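Local coordinates for galactan 1,3-beta-galactosidase (Phanerochaete chrysosporium, PDB 7BYS), which probably hydrolyses 1,3-beta-galactan as a family 43 glycoside hydrolase, joining a catalytic domain to a calcium-binding carbohydrate-binding module, at residues S165-D168 and N173-A176; N368-V371 and P377-L380. One frame throughout, in Å; residues are numbered along the deposited sequence. Where two conformers were deposited one is given.

Contact 1 (S165-D168 and N173-A176). With NAG (2-acetamido-2-deoxy-beta-D-glucopyranose), chain D.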
loop_
_atom_site.group_PDB
_atom_site.type_symbol
_atom_site.label_atom_id
_atom_site.label_comp_id
_atom_site.label_asym_id
_atom_site.label_seq_id
_atom_site.Cartn_x
_atom_site.Cartn_y
_atom_site.Cartn_z
ATOM N N SER A 165 18.481 13.630 -5.288
ATOM C CA SER A 165 19.620 14.421 -4.847
ATOM C C SER A 165 20.381 13.662 -3.778
ATOM O O SER A 165 19.777 12.966 -2.964
ATOM C CB SER A 165 19.158 15.767 -4.302
ATOM O OG SER A 165 18.543 16.530 -5.330
ATOM N N ARG A 166 21.702 13.803 -3.780
ATOM C CA ARG A 166 22.560 13.069 -2.863
ATOM C C ARG A 166 22.627 13.749 -1.497
ATOM O O ARG A 166 22.686 14.980 -1.397
ATOM C CB ARG A 166 23.960 12.961 -3.471
ATOM C CG ARG A 166 24.949 12.145 -2.656
ATOM C CD ARG A 166 26.178 11.745 -3.478
ATOM N NE ARG A 166 26.741 12.873 -4.217
ATOM C CZ ARG A 166 27.695 13.683 -3.768
ATOM N NH1 ARG A 166 28.117 14.682 -4.534
ATOM N NH2 ARG A 166 28.229 13.506 -2.563
ATOM N N LEU A 167 22.602 12.937 -0.437
ATOM C CA LEU A 167 22.766 13.420 0.930
ATOM C C LEU A 167 24.239 13.467 1.302
ATOM O O LEU A 167 25.055 12.717 0.759
ATOM C CB LEU A 167 22.070 12.484 1.918
ATOM C CG LEU A 167 20.586 12.209 1.669
ATOM C CD1 LEU A 167 20.010 11.425 2.828
ATOM C CD2 LEU A 167 19.837 13.504 1.440
ATOM N N ASP A 168 24.562 14.352 2.244
ATOM C CA ASP A 168 25.911 14.425 2.791
ATOM C C ASP A 168 26.226 13.166 3.601
ATOM O O ASP A 168 25.383 12.287 3.805
ATOM C CB ASP A 168 26.117 15.725 3.577
ATOM C CG ASP A 168 25.276 15.814 4.856
ATOM O OD1 ASP A 168 24.901 14.771 5.445
ATOM O OD2 ASP A 168 25.013 16.952 5.307
ATOM N N ASN A 173 21.612 16.447 5.331
ATOM C CA ASN A 173 21.333 17.537 4.415
ATOM C C ASN A 173 21.594 17.052 2.996
ATOM O O ASN A 173 22.330 16.088 2.773
ATOM C CB ASN A 173 22.196 18.754 4.779
ATOM C CG ASN A 173 21.877 19.973 3.953
ATOM O OD1 ASN A 173 20.745 20.162 3.499
ATOM N ND2 ASN A 173 22.889 20.814 3.748
ATOM N N VAL A 174 20.982 17.741 2.036
ATOM C CA VAL A 174 21.163 17.443 0.620
ATOM C C VAL A 174 22.338 18.264 0.100
ATOM O O VAL A 174 22.384 19.484 0.305
ATOM C CB VAL A 174 19.880 17.772 -0.157
ATOM C CG1 VAL A 174 20.126 17.655 -1.639
ATOM C CG2 VAL A 174 18.729 16.878 0.297
ATOM N N THR A 175 23.287 17.601 -0.568
ATOM C CA THR A 175 24.520 18.235 -1.035
ATOM C C THR A 175 24.518 18.580 -2.525
ATOM O O THR A 175 24.999 19.655 -2.903
ATOM C CB THR A 175 25.742 17.365 -0.690
ATOM O OG1 THR A 175 26.946 18.040 -1.086
ATOM C CG2 THR A 175 25.698 16.014 -1.374
ATOM N N ALA A 176 23.992 17.709 -3.385
ATOM C CA ALA A 176 24.062 17.920 -4.823
ATOM C C ALA A 176 22.836 17.296 -5.467
ATOM O O ALA A 176 22.395 16.221 -5.055
ATOM C CB ALA A 176 25.310 17.260 -5.426
HETATM C C1 NAG D . 22.766 22.023 2.974
HETATM C C2 NAG D . 23.154 23.274 3.758
HETATM C C3 NAG D . 23.060 24.513 2.934
HETATM C C4 NAG D . 23.797 24.378 1.632
HETATM C C5 NAG D . 23.312 23.132 0.884
HETATM C C6 NAG D . 24.000 22.988 -0.441
HETATM C C7 NAG D . 20.829 23.439 4.968
HETATM C C8 NAG D . 20.076 23.517 6.301
HETATM N N2 NAG D . 22.296 23.363 4.992
HETATM O O3 NAG D . 23.611 25.631 3.685
HETATM O O4 NAG D . 23.581 25.544 0.833
HETATM O O5 NAG D . 23.560 21.936 1.703
HETATM O O6 NAG D . 25.258 22.395 -0.254
HETATM O O7 NAG D . 20.212 23.447 3.948
HETATM O O HOH W 1 25.940 19.318 4.333
#
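Arg166 and Thr175 touch through backbone and side chain where two hairpin strands meet. Thr175 N donates to Arg166 O at 2.8 Å, almost straight at 168°, and Arg166 N reaches Ala176 O at 2.8 Å. With OG1 of Thr175 anti to the backbone N (chi1 -177°), its methyl is turned inward, and CG2 lies 3.2 Å from Arg166 O. Arg166 was modelled in two conformers; in one of them Thr175 CG2 lies against one face of the guanidinium, toward its rim, 3.8 Å from Arg166 NH2, so that packing is less certain.

Nearer the turn, Asn173 O accepts Asp168 N at 2.9 Å. The Asp168 carboxylate stands at 76° to the Asn173 amide, with OD2 3.4 Å from Asn173 CB. A water donates to Asp168 OD2 at 2.7 Å and is weakly bound by Asn173 ND2, the atom joined to the N-acetylglucosamine, while Asp168 OD1 takes the amide of Tyr172. With an alanine here, the Tyr172 amide and the water would probably be left without their carboxylate partner, and the turn less firmly held.

Arg166 pairs with Ala176 but Leu167 with Val174, so Thr175 is the extra residue of a beta bulge. This bulged hairpin, glycosylated at an Asn-Val-Thr sequon, pairs the outermost strand, 174-181, with its inner neighbour in one blade of the five-bladed propeller characteristic of family 43.

Contact 2 (N368-V371 and P377-L380). With NAG (2-acetamido-2-deoxy-beta-D-glucopyranose), chain E.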
loop_
_atom_site.group_PDB
_atom_site.type_symbol
_atom_site.label_atom_id
_atom_site.label_comp_id
_atom_site.label_asym_id
_atom_site.label_seq_id
_atom_site.Cartn_x
_atom_site.Cartn_y
_atom_site.Cartn_z
ATOM N N ASN A 368 -20.986 -1.294 -0.115
ATOM C CA ASN A 368 -20.652 -2.450 0.708
ATOM C C ASN A 368 -21.623 -3.563 0.375
ATOM O O ASN A 368 -22.627 -3.357 -0.306
ATOM C CB ASN A 368 -20.724 -2.124 2.193
ATOM C CG ASN A 368 -21.809 -1.182 2.474
ATOM O OD1 ASN A 368 -22.980 -1.544 2.394
ATOM N ND2 ASN A 368 -21.452 0.061 2.769
ATOM N N VAL A 369 -21.302 -4.755 0.862
ATOM C CA VAL A 369 -22.099 -5.943 0.585
ATOM C C VAL A 369 -22.179 -6.767 1.863
ATOM O O VAL A 369 -21.184 -6.930 2.575
ATOM C CB VAL A 369 -21.537 -6.748 -0.613
ATOM C CG1 VAL A 369 -20.162 -7.347 -0.296
ATOM C CG2 VAL A 369 -22.546 -7.833 -1.057
ATOM N N THR A 370 -23.376 -7.259 2.173
ATOM C CA THR A 370 -23.528 -8.203 3.272
ATOM C C THR A 370 -23.154 -9.604 2.801
ATOM O O THR A 370 -23.455 -10.002 1.670
ATOM C CB THR A 370 -24.978 -8.226 3.766
ATOM O OG1 THR A 370 -25.829 -8.637 2.693
ATOM C CG2 THR A 370 -25.407 -6.858 4.279
ATOM N N VAL A 371 -22.501 -10.358 3.684
ATOM C CA VAL A 371 -22.033 -11.709 3.394
ATOM C C VAL A 371 -22.476 -12.616 4.538
ATOM O O VAL A 371 -22.147 -12.361 5.705
ATOM C CB VAL A 371 -20.503 -11.772 3.216
ATOM C CG1 VAL A 371 -20.064 -13.178 2.855
ATOM C CG2 VAL A 371 -20.032 -10.780 2.149
ATOM N N PRO A 377 -25.143 -15.109 10.765
ATOM C CA PRO A 377 -25.217 -13.643 10.827
ATOM C C PRO A 377 -24.321 -13.013 9.769
ATOM O O PRO A 377 -23.236 -13.513 9.470
ATOM C CB PRO A 377 -24.707 -13.321 12.236
ATOM C CG PRO A 377 -24.873 -14.590 13.007
ATOM C CD PRO A 377 -24.672 -15.700 12.027
ATOM N N SER A 378 -24.807 -11.923 9.189
ATOM C CA SER A 378 -24.113 -11.236 8.110
ATOM C C SER A 378 -22.937 -10.442 8.652
ATOM O O SER A 378 -22.969 -9.936 9.777
ATOM C CB SER A 378 -25.064 -10.230 7.462
ATOM O OG SER A 378 -25.934 -10.869 6.546
ATOM N N VAL A 379 -21.899 -10.312 7.827
ATOM C CA VAL A 379 -20.885 -9.287 8.026
ATOM C C VAL A 379 -20.933 -8.363 6.818
ATOM O O VAL A 379 -21.337 -8.767 5.725
ATOM C CB VAL A 379 -19.462 -9.855 8.228
ATOM C CG1 VAL A 379 -19.390 -10.703 9.495
ATOM C CG2 VAL A 379 -19.034 -10.642 7.021
ATOM N N LEU A 380 -20.537 -7.112 7.020
ATOM C CA LEU A 380 -20.569 -6.115 5.958
ATOM C C LEU A 380 -19.159 -5.885 5.436
ATOM O O LEU A 380 -18.242 -5.605 6.216
ATOM C CB LEU A 380 -21.158 -4.810 6.491
ATOM C CG LEU A 380 -21.555 -3.782 5.436
ATOM C CD1 LEU A 380 -22.679 -4.313 4.549
ATOM C CD2 LEU A 380 -21.984 -2.509 6.116
HETATM C C1 NAG E . -22.424 1.092 2.978
HETATM C C2 NAG E . -22.024 2.119 4.027
HETATM C C3 NAG E . -22.957 3.279 4.037
HETATM C C4 NAG E . -23.090 3.907 2.679
HETATM C C5 NAG E . -23.512 2.881 1.632
HETATM C C6 NAG E . -23.484 3.522 0.277
HETATM C C7 NAG E . -20.799 1.351 6.143
HETATM C C8 NAG E . -20.795 0.656 7.509
HETATM N N2 NAG E . -22.031 1.437 5.361
HETATM O O3 NAG E . -22.444 4.270 4.970
HETATM O O4 NAG E . -24.080 4.939 2.703
HETATM O O5 NAG E . -22.598 1.733 1.628
HETATM O O6 NAG E . -23.949 2.600 -0.675
HETATM O O7 NAG E . -19.797 1.824 5.719
#
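Leu380 lies against Asn368 and Thr370 on one face of an antiparallel hairpin and reaches as far as the sugar carried by Asn368. Its CG is anti to the backbone N (chi1 -166°), which sends the two methyls along the strand pair toward the glycosylated residue. Leu380 CG touches Asn368 CB at 3.7 Å. From there the branches part: Leu380 CD1 comes 3.5 Å from Asn368 OD1 and also meets Thr370 CG2, the leucine and threonine side chains meeting at a slant, while Leu380 CD2 packs 3.7 Å from C8, the acetyl methyl of the N-acetylglucosamine. The leucine thus reaches the acetyl group of the glycan with one methyl and the asparagine and threonine with the other. Asn368 ND2 carries the sugar through a 1.4 Å bond to C1, and OD1 accepts ND2 of Asn416, so the linking amide is gripped from the protein side too.

Thr370 divides its two branches: with chi1 at 61°, CG2 turns to Leu380 while OG1 hydrogen-bonds Ser412 O. On the reverse face Val371 and Val379 make a looser pair, CB of Val371 being 4.2 Å from Val379 CG2. Their backbones supply two hydrogen bonds, Val371 N to Val379 O at 2.8 Å and Val379 N to Val371 O at 3.0 Å.

Within the carbohydrate-binding module, strand 379-383 is an outermost strand of a five-stranded antiparallel sheet, and strand 367-373 lies between it and strand 405-410. Val371 packs on Ile408 and Phe410 of that third strand, and Val369 on Phe410. In the loop that follows strand 405-410, Gln414 hydrogen-bonds the backbone at Thr370 N and Asn368 O.

Contact 1 and contact 2 are each part of an antiparallel hairpin bearing an N-linked sugar at an Asn-Val-Thr sequon, but they belong to different domains. Their centres are 52 Å apart and their nearest atoms about 42 Å, on opposite sides of the chain's centre. The sugar sits at the turn end of the second strand in contact 1, and on the first strand, well back from the turn, in contact 2. Contact 1 lies away from the galactose- and calcium-binding residues. Contact 2 adjoins a galactose site, empty in this apo model, to which Arg367 and Asp420 belong: the side chains of Asn368 and Arg367 are about 5 Å apart, those of Val369 and Asp420 about 10 Å.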